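Local atomic coordinates of CocE/NonD family hydrolase (Staphylococcus aureus subsp. aureus COL, PDB entry 3III), a protein that probably hydrolyses ester or amide bonds as a serine hydrolase of the alpha/beta-hydrolase superfamily, related to the CocE esterases and X-Pro dipeptidyl-peptidases. Residues 335-340 with 402-407; 212-217 with 232-237. All blocks are in the same frame, centred on the assembly; numbering follows the deposited sequence.

Contact 1 (335-340 with 402-407); sequences YEVRDQ and DTELVG
With chi1 at 61°, the ring of Tyr335 is set between its own backbone N and carbonyl carbon and is directed toward Val406, whose CG1 stands anti to the backbone N. The two residues belong to different beta sheets: strand 335-338 lies near one border of the large mixed sheet of the alpha/beta-hydrolase fold, and strand 403-406 is part of an antiparallel sheet of the C-terminal beta domain. No hydrogen bond joins the segments; their axes come within 8.1 Å at an angle of 131°, and the strands pack side chain to side chain, sheet against sheet. Tyr335 CD1 meets Val406 CG1 at 3.9 Å, and CE1 is about equally near both methyl groups of Val406, the side chains meeting obliquely. The valines are more loosely apposed, Val337 CG2 standing 4.3 Å from Val406 CG2. Glu404 runs extended beyond CG and crosses Val337 at about a right angle. Its OE1 lies 3.8 Å from Val337 CG2. The charge is held from outside the pair: OE1 forms a salt bridge with Lys347 and accepts from Asn560, which also bonds Tyr335 OH. Val337 CG1 rests 3.9 Å from the carboxylate carbon CD of Glu404 and 4.0 Å from its CG.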
loop_
_atom_site.group_PDB
_atom_site.type_symbol
_atom_site.label_atom_id
_atom_site.label_comp_id
_atom_site.label_asym_id
_atom_site.label_seq_id
_atom_site.Cartn_x
_atom_site.Cartn_y
_atom_site.Cartn_z
ATOM N N TYR A 335 -0.326 -15.053 -5.900
ATOM C CA TYR A 335 0.857 -14.215 -5.736
ATOM C C TYR A 335 1.894 -14.417 -6.804
ATOM O O TYR A 335 2.082 -15.537 -7.291
ATOM C CB TYR A 335 1.491 -14.464 -4.342
ATOM C CG TYR A 335 1.948 -15.873 -4.120
ATOM C CD1 TYR A 335 3.274 -16.249 -4.325
ATOM C CD2 TYR A 335 1.052 -16.855 -3.732
ATOM C CE1 TYR A 335 3.696 -17.527 -4.158
ATOM C CE2 TYR A 335 1.473 -18.175 -3.583
ATOM C CZ TYR A 335 2.812 -18.499 -3.763
ATOM O OH TYR A 335 3.231 -19.815 -3.621
ATOM N N GLU A 336 2.613 -13.345 -7.143
ATOM C CA GLU A 336 3.778 -13.435 -8.052
ATOM C C GLU A 336 5.036 -13.842 -7.311
ATOM O O GLU A 336 5.376 -13.255 -6.285
ATOM C CB GLU A 336 4.041 -12.090 -8.795
ATOM C CG GLU A 336 5.155 -12.222 -9.785
ATOM C CD GLU A 336 5.396 -11.017 -10.643
ATOM O OE1 GLU A 336 4.766 -9.951 -10.429
ATOM O OE2 GLU A 336 6.249 -11.182 -11.527
ATOM N N VAL A 337 5.746 -14.827 -7.846
ATOM C CA VAL A 337 7.124 -15.084 -7.445
ATOM C C VAL A 337 8.029 -14.347 -8.454
ATOM O O VAL A 337 8.148 -14.740 -9.615
ATOM C CB VAL A 337 7.443 -16.559 -7.455
ATOM C CG1 VAL A 337 8.902 -16.786 -6.936
ATOM C CG2 VAL A 337 6.457 -17.314 -6.504
ATOM N N ARG A 338 8.640 -13.246 -8.037
ATOM C CA ARG A 338 9.381 -12.392 -8.975
ATOM C C ARG A 338 10.719 -13.082 -9.272
ATOM O O ARG A 338 11.377 -13.519 -8.358
ATOM C CB ARG A 338 9.678 -11.043 -8.357
ATOM C CG ARG A 338 8.462 -10.252 -8.005
ATOM C CD ARG A 338 8.793 -8.973 -7.250
ATOM N NE ARG A 338 9.500 -9.316 -6.025
ATOM C CZ ARG A 338 10.051 -8.438 -5.186
ATOM N NH1 ARG A 338 9.922 -7.115 -5.363
ATOM N NH2 ARG A 338 10.689 -8.893 -4.108
ATOM N N ASP A 339 11.144 -13.101 -10.525
ATOM C CA ASP A 339 12.480 -13.569 -10.886
ATOM C C ASP A 339 13.391 -12.380 -11.325
ATOM O O ASP A 339 14.515 -12.220 -10.791
ATOM C CB ASP A 339 12.390 -14.564 -12.032
ATOM C CG ASP A 339 13.792 -15.041 -12.482
ATOM O OD1 ASP A 339 14.746 -15.007 -11.659
ATOM O OD2 ASP A 339 13.918 -15.414 -13.643
ATOM N N GLN A 340 12.896 -11.587 -12.282
ATOM C CA GLN A 340 13.521 -10.345 -12.722
ATOM C C GLN A 340 12.421 -9.268 -12.857
ATOM O O GLN A 340 11.230 -9.538 -12.610
ATOM C CB GLN A 340 14.276 -10.506 -14.061
ATOM C CG GLN A 340 15.423 -11.496 -14.098
ATOM C CD GLN A 340 16.841 -10.853 -14.022
ATOM O OE1 GLN A 340 17.072 -9.665 -14.416
ATOM N NE2 GLN A 340 17.815 -11.642 -13.502
ATOM N N ASP A 402 17.355 -23.817 -6.581
ATOM C CA ASP A 402 16.272 -22.858 -6.717
ATOM C C ASP A 402 15.458 -22.778 -5.413
ATOM O O ASP A 402 15.001 -23.800 -4.920
ATOM C CB ASP A 402 15.345 -23.280 -7.834
ATOM C CG ASP A 402 15.948 -23.122 -9.235
ATOM O OD1 ASP A 402 17.102 -22.704 -9.420
ATOM O OD2 ASP A 402 15.191 -23.412 -10.161
ATOM N N THR A 403 15.300 -21.567 -4.868
ATOM C CA THR A 403 14.615 -21.365 -3.614
ATOM C C THR A 403 13.658 -20.220 -3.748
ATOM O O THR A 403 14.075 -19.149 -4.201
ATOM C CB THR A 403 15.641 -21.030 -2.522
ATOM O OG1 THR A 403 16.564 -22.132 -2.450
ATOM C CG2 THR A 403 14.995 -20.769 -1.148
ATOM N N GLU A 404 12.415 -20.414 -3.310
ATOM C CA GLU A 404 11.419 -19.328 -3.294
ATOM C C GLU A 404 11.199 -18.786 -1.891
ATOM O O GLU A 404 10.895 -19.533 -0.966
ATOM C CB GLU A 404 10.099 -19.745 -3.935
ATOM C CG GLU A 404 10.305 -20.212 -5.400
ATOM C CD GLU A 404 9.055 -20.607 -6.158
ATOM O OE1 GLU A 404 7.948 -20.729 -5.578
ATOM O OE2 GLU A 404 9.204 -20.802 -7.392
ATOM N N LEU A 405 11.361 -17.472 -1.758
ATOM C CA LEU A 405 11.131 -16.755 -0.524
ATOM C C LEU A 405 9.886 -15.885 -0.692
ATOM O O LEU A 405 9.876 -14.940 -1.466
ATOM C CB LEU A 405 12.320 -15.862 -0.178
ATOM C CG LEU A 405 13.653 -16.597 0.032
ATOM C CD1 LEU A 405 14.567 -15.584 0.660
ATOM C CD2 LEU A 405 13.524 -17.863 0.874
ATOM N N VAL A 406 8.825 -16.206 0.039
ATOM C CA VAL A 406 7.580 -15.457 -0.070
ATOM C C VAL A 406 7.024 -15.185 1.302
ATOM O O VAL A 406 6.556 -16.085 1.977
ATOM C CB VAL A 406 6.552 -16.186 -0.940
ATOM C CG1 VAL A 406 5.212 -15.369 -1.026
ATOM C CG2 VAL A 406 7.076 -16.447 -2.372
ATOM N N GLY A 407 7.005 -13.920 1.671
ATOM C CA GLY A 407 6.534 -13.506 2.952
ATOM C C GLY A 407 7.415 -12.473 3.638
ATOM O O GLY A 407 8.174 -11.715 2.968
#

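Contact 2 (212-217 with 232-237); sequences GFYRFW and EDLIQA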
loop_
_atom_site.group_PDB
_atom_site.type_symbol
_atom_site.label_atom_id
_atom_site.label_comp_id
_atom_site.label_asym_id
_atom_site.label_seq_id
_atom_site.Cartn_x
_atom_site.Cartn_y
_atom_site.Cartn_z
ATOM N N GLY A 212 9.988 12.662 3.118
ATOM C CA GLY A 212 9.709 12.746 1.708
ATOM C C GLY A 212 8.252 12.649 1.369
ATOM O O GLY A 212 7.480 13.597 1.646
ATOM N N PHE A 213 7.858 11.500 0.822
ATOM C CA PHE A 213 6.484 11.279 0.380
ATOM C C PHE A 213 5.380 11.751 1.353
ATOM O O PHE A 213 4.451 12.465 0.946
ATOM C CB PHE A 213 6.203 9.829 0.018
ATOM C CG PHE A 213 4.816 9.627 -0.436
ATOM C CD1 PHE A 213 4.444 9.954 -1.728
ATOM C CD2 PHE A 213 3.856 9.161 0.438
ATOM C CE1 PHE A 213 3.102 9.789 -2.141
ATOM C CE2 PHE A 213 2.544 8.968 0.028
ATOM C CZ PHE A 213 2.169 9.287 -1.263
ATOM N N TYR A 214 5.519 11.398 2.631
ATOM C CA TYR A 214 4.520 11.808 3.645
ATOM C C TYR A 214 4.228 13.299 3.623
ATOM O O TYR A 214 3.049 13.743 3.684
ATOM C CB TYR A 214 4.978 11.410 5.030
ATOM C CG TYR A 214 4.038 11.854 6.146
ATOM C CD1 TYR A 214 2.860 11.148 6.404
ATOM C CD2 TYR A 214 4.310 13.006 6.915
ATOM C CE1 TYR A 214 2.001 11.570 7.416
ATOM C CE2 TYR A 214 3.477 13.439 7.906
ATOM C CZ TYR A 214 2.315 12.679 8.179
ATOM O OH TYR A 214 1.475 13.111 9.189
ATOM N N ARG A 215 5.290 14.072 3.583
ATOM C CA ARG A 215 5.206 15.513 3.571
ATOM C C ARG A 215 4.740 16.034 2.226
ATOM O O ARG A 215 3.922 16.932 2.159
ATOM C CB ARG A 215 6.529 16.142 3.998
ATOM C CG ARG A 215 6.967 15.714 5.366
ATOM C CD ARG A 215 8.254 16.364 5.866
ATOM N NE ARG A 215 8.523 15.873 7.225
ATOM C CZ ARG A 215 9.568 16.218 7.954
ATOM N NH1 ARG A 215 10.501 17.023 7.464
ATOM N NH2 ARG A 215 9.683 15.752 9.185
ATOM N N PHE A 216 5.213 15.440 1.150
ATOM C CA PHE A 216 4.760 15.784 -0.205
ATOM C C PHE A 216 3.229 15.575 -0.358
ATOM O O PHE A 216 2.474 16.440 -0.878
ATOM C CB PHE A 216 5.507 14.882 -1.156
ATOM C CG PHE A 216 4.947 14.844 -2.569
ATOM C CD1 PHE A 216 5.181 15.901 -3.438
ATOM C CD2 PHE A 216 4.261 13.728 -3.039
ATOM C CE1 PHE A 216 4.698 15.841 -4.743
ATOM C CE2 PHE A 216 3.815 13.667 -4.332
ATOM C CZ PHE A 216 4.031 14.735 -5.172
ATOM N N TRP A 217 2.781 14.463 0.188
ATOM C CA TRP A 217 1.390 14.049 0.137
ATOM C C TRP A 217 0.566 15.028 0.958
ATOM O O TRP A 217 -0.487 15.528 0.509
ATOM C CB TRP A 217 1.298 12.625 0.688
ATOM C CG TRP A 217 -0.059 12.159 0.937
ATOM C CD1 TRP A 217 -0.962 11.780 0.012
ATOM C CD2 TRP A 217 -0.696 12.012 2.214
ATOM N NE1 TRP A 217 -2.138 11.427 0.623
ATOM C CE2 TRP A 217 -1.999 11.558 1.978
ATOM C CE3 TRP A 217 -0.297 12.232 3.532
ATOM C CZ2 TRP A 217 -2.901 11.286 3.010
ATOM C CZ3 TRP A 217 -1.202 11.951 4.561
ATOM C CH2 TRP A 217 -2.480 11.511 4.296
ATOM N N GLU A 232 -6.408 19.331 8.364
ATOM C CA GLU A 232 -5.590 18.908 9.488
ATOM C C GLU A 232 -4.118 19.054 9.126
ATOM O O GLU A 232 -3.709 18.612 8.072
ATOM C CB GLU A 232 -5.910 17.472 9.857
ATOM C CG GLU A 232 -5.085 16.906 10.983
ATOM C CD GLU A 232 -5.461 15.460 11.334
ATOM O OE1 GLU A 232 -6.139 14.817 10.517
ATOM O OE2 GLU A 232 -5.021 14.984 12.427
ATOM N N ASP A 233 -3.319 19.625 10.027
ATOM C CA ASP A 233 -1.897 19.844 9.773
ATOM C C ASP A 233 -1.095 18.596 10.163
ATOM O O ASP A 233 -0.585 18.456 11.292
ATOM C CB ASP A 233 -1.396 21.065 10.542
ATOM C CG ASP A 233 0.051 21.389 10.239
ATOM O OD1 ASP A 233 0.797 20.588 9.636
ATOM O OD2 ASP A 233 0.446 22.462 10.652
ATOM N N LEU A 234 -0.953 17.709 9.201
ATOM C CA LEU A 234 -0.309 16.439 9.440
ATOM C C LEU A 234 1.194 16.573 9.447
ATOM O O LEU A 234 1.844 15.707 9.932
ATOM C CB LEU A 234 -0.775 15.379 8.418
ATOM C CG LEU A 234 -2.150 14.770 8.692
ATOM C CD1 LEU A 234 -2.667 14.029 7.421
ATOM C CD2 LEU A 234 -2.153 13.888 9.955
ATOM N N ILE A 235 1.739 17.675 8.944
ATOM C CA ILE A 235 3.179 17.949 9.072
ATOM C C ILE A 235 3.479 18.147 10.588
ATOM O O ILE A 235 4.368 17.528 11.181
ATOM C CB ILE A 235 3.574 19.186 8.250
ATOM C CG1 ILE A 235 3.370 18.937 6.740
ATOM C CG2 ILE A 235 5.011 19.565 8.479
ATOM C CD1 ILE A 235 4.215 17.805 6.229
ATOM N N GLN A 236 2.701 19.002 11.211
ATOM C CA GLN A 236 2.891 19.275 12.637
ATOM C C GLN A 236 2.572 18.033 13.495
ATOM O O GLN A 236 3.257 17.784 14.511
ATOM C CB GLN A 236 2.078 20.509 13.085
ATOM C CG GLN A 236 2.235 20.864 14.568
ATOM C CD GLN A 236 3.705 21.113 15.000
ATOM O OE1 GLN A 236 4.525 21.563 14.186
ATOM N NE2 GLN A 236 4.030 20.862 16.293
ATOM N N ALA A 237 1.598 17.216 13.073
ATOM C CA ALA A 237 1.217 16.006 13.818
ATOM C C ALA A 237 2.439 15.071 13.870
ATOM O O ALA A 237 2.778 14.524 14.948
ATOM C CB ALA A 237 -0.064 15.283 13.190
#
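One hydrogen bond joins the two segments, from Tyr214 OH to the backbone O of Leu234 (2.7 Å). The phenol crosses Leu234 at about a right angle and brings the hydroxyl to the carbonyl from above its plane, 42° out of it, with a C=O...donor angle of 121°. Leu234 O in turn lies at the edge of the tyrosine ring, close to the ring plane.

The apolar contacts are arranged around this bond. Leu234 CB packs against the same hydroxyl, 3.3 Å from Tyr214 OH, while its CD1 turns to the indole and reaches Trp217 CZ3 at 3.8 Å. Ile235 uses its tip: with CG1 anti to the carbonyl carbon (chi1 -65°), CD1 is carried to the aliphatic root of Arg215, 3.6 Å from Arg215 CG and equally near CB.

The polar ends of these side chains are held elsewhere. Arg215 extends past the isoleucine, NE donating to Gln238 and NH1 forming a salt bridge with Glu535, and Trp217 NE1 bonds Tyr76 OH as its ring stacks with Trp138.

Gly212 occupies the N-cap position of helix 213-224, with no side chain to cap it. Asp233 caps helix 234-240 through OD1, which accepts from Gln236 N at 2.9 Å, from above the carboxylate plane.

Together these contacts make a helix-to-helix packing of two N-terminal turns, within the helical part that follows strand 186-192 of the alpha/beta-hydrolase fold, where the side chain of Trp217 lies about 5 Å from a bound palmitic acid.

In the fold
Contact 2 closes before contact 1 opens along the chain, and the two lie on opposite sides of its centre, with their own centres 34 Å apart and nearest atoms about 18 Å apart. They do different work in the architecture. Contact 2 is internal to the S15-family hydrolase region, between helices close to the bound palmitic acid, which touches Phe216 and lies about 5 Å from the side chain of Trp217. Contact 1 brings the next-to-outermost strand of the large mixed sheet against the C-terminal beta domain, at an interface between sheets. Both contacts have partners late in the sequence, those of contact 1 including the chain's last residue.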